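Local coordinates for AAEL008620-PA odorant-binding protein (Aedes aegypti, PDB 5V13) that binds juvenile hormone III in the mosquito hemolymph and belongs to the odorant-binding protein family, at residues Ile44-Lys47 / Ile48-Val51; Phe87-Gln90 / Ala91-Phe94. All blocks are in the same frame, centred on the assembly; numbering follows the deposited sequence.

Contact 1 (Ile44-Lys47 / Ile48-Val51); sequences IEQK and INWV. With JH3 (methyl (2E,6E)-9-[(2R)-3,3-dimethyloxiran-2-yl]-3,7-dimethylnona-2,6-dienoate), chain E.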
loop_
_atom_site.group_PDB
_atom_site.type_symbol
_atom_site.label_atom_id
_atom_site.label_comp_id
_atom_site.label_asym_id
_atom_site.label_seq_id
_atom_site.Cartn_x
_atom_site.Cartn_y
_atom_site.Cartn_z
ATOM N N ILE B 44 29.658 -12.959 -10.815
ATOM C CA ILE B 44 28.978 -11.785 -10.270
ATOM C C ILE B 44 29.065 -10.611 -11.238
ATOM O O ILE B 44 28.124 -9.823 -11.356
ATOM C CB ILE B 44 29.565 -11.411 -8.895
ATOM C CG1 ILE B 44 29.161 -12.440 -7.835
ATOM C CG2 ILE B 44 29.105 -10.014 -8.491
ATOM C CD1 ILE B 44 27.681 -12.402 -7.500
ATOM N N GLU B 45 30.202 -10.444 -11.921
ATOM C CA GLU B 45 30.302 -9.326 -12.857
ATOM C C GLU B 45 29.254 -9.445 -13.946
ATOM O O GLU B 45 28.617 -8.450 -14.323
ATOM C CB GLU B 45 31.692 -9.249 -13.482
ATOM C CG GLU B 45 32.690 -8.497 -12.624
ATOM C CD GLU B 45 32.854 -9.155 -11.285
ATOM O OE1 GLU B 45 32.709 -8.459 -10.251
ATOM O OE2 GLU B 45 33.083 -10.390 -11.286
ATOM N N GLN B 46 29.049 -10.664 -14.448
ATOM C CA GLN B 46 27.991 -10.893 -15.426
ATOM C C GLN B 46 26.628 -10.542 -14.847
ATOM O O GLN B 46 25.841 -9.816 -15.471
ATOM C CB GLN B 46 28.030 -12.345 -15.902
ATOM C CG GLN B 46 29.203 -12.651 -16.829
ATOM C CD GLN B 46 28.980 -12.154 -18.250
ATOM O OE1 GLN B 46 28.528 -11.025 -18.472
ATOM N NE2 GLN B 46 29.286 -13.006 -19.223
ATOM N N LYS B 47 26.332 -11.035 -13.641
ATOM C CA LYS B 47 25.021 -10.760 -13.051
ATOM C C LYS B 47 24.809 -9.274 -12.771
ATOM O O LYS B 47 23.667 -8.797 -12.807
ATOM C CB LYS B 47 24.832 -11.573 -11.770
ATOM C CG LYS B 47 24.727 -13.065 -12.016
ATOM C CD LYS B 47 24.670 -13.847 -10.709
ATOM C CE LYS B 47 24.485 -15.334 -10.978
ATOM N NZ LYS B 47 24.125 -16.098 -9.744
ATOM N N ILE B 48 25.879 -8.529 -12.482
ATOM C CA ILE B 48 25.745 -7.080 -12.325
ATOM C C ILE B 48 25.346 -6.433 -13.648
ATOM O O ILE B 48 24.473 -5.556 -13.686
ATOM C CB ILE B 48 27.048 -6.477 -11.763
ATOM C CG1 ILE B 48 27.224 -6.868 -10.298
ATOM C CG2 ILE B 48 27.046 -4.964 -11.909
ATOM C CD1 ILE B 48 28.581 -6.473 -9.729
ATOM N N ASN B 49 25.968 -6.857 -14.754
ATOM C CA ASN B 49 25.547 -6.367 -16.065
ATOM C C ASN B 49 24.079 -6.666 -16.329
ATOM O O ASN B 49 23.382 -5.865 -16.963
ATOM C CB ASN B 49 26.397 -6.990 -17.168
ATOM C CG ASN B 49 27.827 -6.513 -17.132
ATOM O OD1 ASN B 49 28.098 -5.343 -16.857
ATOM N ND2 ASN B 49 28.754 -7.418 -17.413
ATOM N N TRP B 50 23.591 -7.822 -15.872
ATOM C CA TRP B 50 22.196 -8.159 -16.137
ATOM C C TRP B 50 21.250 -7.247 -15.367
ATOM O O TRP B 50 20.246 -6.776 -15.918
ATOM C CB TRP B 50 21.906 -9.616 -15.783
ATOM C CG TRP B 50 22.801 -10.624 -16.480
ATOM C CD1 TRP B 50 23.668 -10.388 -17.500
ATOM C CD2 TRP B 50 22.916 -12.012 -16.167
ATOM N NE1 TRP B 50 24.309 -11.555 -17.860
ATOM C CE2 TRP B 50 23.857 -12.568 -17.057
ATOM C CE3 TRP B 50 22.287 -12.851 -15.238
ATOM C CZ2 TRP B 50 24.219 -13.918 -17.017
ATOM C CZ3 TRP B 50 22.644 -14.197 -15.205
ATOM C CH2 TRP B 50 23.598 -14.712 -16.087
ATOM N N VAL B 51 21.540 -6.984 -14.091
ATOM C CA VAL B 51 20.619 -6.144 -13.322
ATOM C C VAL B 51 20.667 -4.686 -13.754
ATOM O O VAL B 51 19.798 -3.909 -13.344
ATOM C CB VAL B 51 20.879 -6.244 -11.803
ATOM C CG1 VAL B 51 20.747 -7.685 -11.329
ATOM C CG2 VAL B 51 22.248 -5.671 -11.434
HETATM C C1 JH3 E . 16.992 -7.686 -11.044
HETATM O O2 JH3 E . 16.714 -6.539 -10.743
HETATM O O1 JH3 E . 17.157 -8.642 -9.980
HETATM C CM JH3 E . 16.907 -8.222 -8.637
HETATM C C2 JH3 E . 17.150 -8.170 -12.428
HETATM C C3 JH3 E . 17.063 -7.455 -13.553
HETATM C "C3'" JH3 E . 16.787 -5.978 -13.593
HETATM C C4 JH3 E . 17.244 -8.213 -14.847
HETATM C C5 JH3 E . 16.196 -7.743 -15.851
HETATM C C6 JH3 E . 16.060 -8.772 -16.951
HETATM C C7 JH3 E . 16.705 -8.679 -18.122
HETATM C "C7'" JH3 E . 17.653 -7.541 -18.395
HETATM C C8 JH3 E . 16.481 -9.771 -19.157
HETATM C C9 JH3 E . 15.823 -9.233 -20.439
HETATM C CA JH3 E . 14.574 -8.401 -20.154
HETATM O O3 JH3 E . 13.849 -8.032 -21.348
HETATM C CB JH3 E . 13.250 -9.053 -20.548
HETATM C "CB'" JH3 E . 12.091 -8.640 -19.633
HETATM C CC JH3 E . 13.239 -10.416 -21.224
HETATM O O HOH W 1 29.879 -5.834 -13.987
#

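Contact 2 (Phe87-Gln90 / Ala91-Phe94); sequences FVLQ and AESF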
loop_
_atom_site.group_PDB
_atom_site.type_symbol
_atom_site.label_atom_id
_atom_site.label_comp_id
_atom_site.label_asym_id
_atom_site.label_seq_id
_atom_site.Cartn_x
_atom_site.Cartn_y
_atom_site.Cartn_z
ATOM N N PHE B 87 4.283 -8.037 -25.532
ATOM C CA PHE B 87 5.062 -6.817 -25.320
ATOM C C PHE B 87 4.205 -5.570 -25.540
ATOM O O PHE B 87 4.328 -4.595 -24.798
ATOM C CB PHE B 87 6.281 -6.792 -26.246
ATOM C CG PHE B 87 7.331 -7.811 -25.894
ATOM C CD1 PHE B 87 7.291 -9.094 -26.432
ATOM C CD2 PHE B 87 8.364 -7.485 -25.024
ATOM C CE1 PHE B 87 8.282 -10.034 -26.104
ATOM C CE2 PHE B 87 9.349 -8.414 -24.692
ATOM C CZ PHE B 87 9.308 -9.690 -25.231
ATOM N N VAL B 88 3.330 -5.592 -26.552
ATOM C CA VAL B 88 2.436 -4.461 -26.802
ATOM C C VAL B 88 1.493 -4.262 -25.626
ATOM O O VAL B 88 1.266 -3.134 -25.163
ATOM C CB VAL B 88 1.656 -4.664 -28.114
ATOM C CG1 VAL B 88 0.490 -3.653 -28.213
ATOM C CG2 VAL B 88 2.578 -4.502 -29.301
ATOM N N LEU B 89 0.914 -5.359 -25.129
ATOM C CA LEU B 89 -0.020 -5.244 -24.017
ATOM C C LEU B 89 0.688 -4.744 -22.766
ATOM O O LEU B 89 0.127 -3.948 -22.001
ATOM C CB LEU B 89 -0.718 -6.588 -23.779
ATOM C CG LEU B 89 -2.012 -6.554 -22.958
ATOM C CD1 LEU B 89 -3.182 -5.888 -23.727
ATOM C CD2 LEU B 89 -2.382 -7.955 -22.464
ATOM N N GLN B 90 1.941 -5.171 -22.557
ATOM C CA GLN B 90 2.717 -4.666 -21.427
ATOM C C GLN B 90 2.968 -3.169 -21.551
ATOM O O GLN B 90 2.861 -2.431 -20.563
ATOM C CB GLN B 90 4.054 -5.403 -21.321
ATOM C CG GLN B 90 4.833 -5.124 -20.027
ATOM C CD GLN B 90 4.298 -5.933 -18.846
ATOM O OE1 GLN B 90 3.668 -6.971 -19.029
ATOM N NE2 GLN B 90 4.538 -5.447 -17.624
ATOM N N ALA B 91 3.323 -2.706 -22.750
ATOM C CA ALA B 91 3.588 -1.284 -22.935
ATOM C C ALA B 91 2.325 -0.456 -22.743
ATOM O O ALA B 91 2.367 0.624 -22.142
ATOM C CB ALA B 91 4.182 -1.032 -24.317
ATOM N N GLU B 92 1.189 -0.948 -23.234
ATOM C CA GLU B 92 -0.059 -0.205 -23.068
ATOM C C GLU B 92 -0.436 -0.043 -21.599
ATOM O O GLU B 92 -1.017 0.979 -21.213
ATOM C CB GLU B 92 -1.176 -0.901 -23.842
ATOM C CG GLU B 92 -1.003 -0.804 -25.352
ATOM C CD GLU B 92 -2.046 -1.597 -26.142
ATOM O OE1 GLU B 92 -2.176 -1.359 -27.367
ATOM O OE2 GLU B 92 -2.715 -2.472 -25.554
ATOM N N SER B 93 -0.107 -1.028 -20.765
ATOM C CA SER B 93 -0.468 -0.959 -19.357
ATOM C C SER B 93 0.507 -0.119 -18.542
ATOM O O SER B 93 0.089 0.552 -17.590
ATOM C CB SER B 93 -0.561 -2.369 -18.765
ATOM O OG SER B 93 -0.791 -2.309 -17.364
ATOM N N PHE B 94 1.803 -0.146 -18.875
ATOM C CA PHE B 94 2.822 0.351 -17.952
ATOM C C PHE B 94 3.824 1.349 -18.522
ATOM O O PHE B 94 4.746 1.737 -17.797
ATOM C CB PHE B 94 3.618 -0.813 -17.342
ATOM C CG PHE B 94 2.826 -1.659 -16.359
ATOM C CD1 PHE B 94 2.329 -1.108 -15.185
ATOM C CD2 PHE B 94 2.596 -3.002 -16.609
ATOM C CE1 PHE B 94 1.590 -1.880 -14.290
ATOM C CE2 PHE B 94 1.881 -3.788 -15.715
ATOM C CZ PHE B 94 1.375 -3.222 -14.546
#

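Contact 1 (Ile44-Lys47 / Ile48-Val51)
Trp50 and Lys47 meet because both side chains leave the helix with CG beside their own backbone N. In Trp50 the first torsion is -56° and the second is close to zero, which lays the indole back over the preceding turn. One face of the ring then rests on the backbone of Gln46 and Lys47. Gln46 O lies 3.0 Å above the ring plane, toward its rim on the CD1 side. Lys47 CA sits over the same face and makes a CH-pi contact, 4.3 Å from the centroid of the five-membered ring. Lys47 CG reaches the six-membered part, 4.0 Å from Trp50 CZ3. Beyond CG the lysine chain is extended, and NZ is hydrogen-bonded to Leu37 O and Ser40 O, tying the helix to the end of helix 26-38 and the loop after it. Trp50 NE1 is hydrogen-bonded to Ser61 OG, and the indole stacks with Tyr64.

On another side of the helix, Ile44 CG2 touches Ile48 CD1 at 3.8 Å. Ile48 also packs on Ser280 of helix 278-286. A water donates to Glu45 O at 2.9 Å and more weakly to Asn49 OD1. The same carbonyl accepts Asn49 N.

Val51 N is bonded to Lys47 O at 3.1 Å. The backbone bonds are the i to i+4 bonds of an alpha-helix, while Lys47 and Trp50 pack at i to i+3. Toward the ligand, Val51 CG1 lies 3.8 Å from C1 of the hormone. Trp50 O approaches C4 of the ligand at 3.5 Å. Trp50 and Val51 of this helix thus form part of the wall of the juvenile hormone pocket, in an odorant-binding protein fold.

Contact 2 (Phe87-Gln90 / Ala91-Phe94)
Gln90 brings its amide against Phe94, one helical turn on. NE2 lies 3.3 Å from Phe94 CD2 and 3.7 Å from CE2, and the amide and ring planes are 31° apart. The bend at chi2 (79°) turns the amide along the helix toward the ring. Its polar ends are held by other parts of the chain: OE1 accepts from Arg24 N, and NE2 donates to Met143 O. Ser93 OG stands 3.4 Å above the Phe94 ring plane, over its centre. His145 meets Phe94 edge-to-face.

On a more open side, Val88 CG1 touches Glu92 OE1 at 3.6 Å. The extended glutamate chain passes Val88 O, with CG 3.3 Å from it. Glu92 OE2 is 3.9 Å from Leu89 CD1. Ala91 packs instead on Leu102 and Leu105 of helix 99-113.

The backbone runs in i to i+4 bonds up to Phe94 N, which donates to Gln90 O at 3.0 Å. Ser93 N adds a weak bond to the same oxygen. Gln90 thus uses its carbonyl within the helix and its side-chain amide to join the N-terminal loop at Arg24 and helix 137-143 at Met143 of the same chain. Both hydrogen bonds of the amide fix its rotation beside the ring.

In the fold
From the N terminus, helix 26-38 comes first, and contact 1 follows on helix 44-51. Contact 2 comes later, on helix 84-94. The contacts are in series and neither nests nor crosses. Each lies within one helix and closes no long loop. Their centres are about 26 Å apart and their nearest atoms about 14 Å apart. Contact 1 joins helix 26-38, Ser61 and Tyr64 of helix 59-71, and the C-terminal helix 278-286. Contact 2 joins helices 99-113, 137-143 and 151-158. Trp50 and Val51 line the hormone pocket, whereas contact 2 lies farther back, its Phe87 side chain about 6 Å from the hormone.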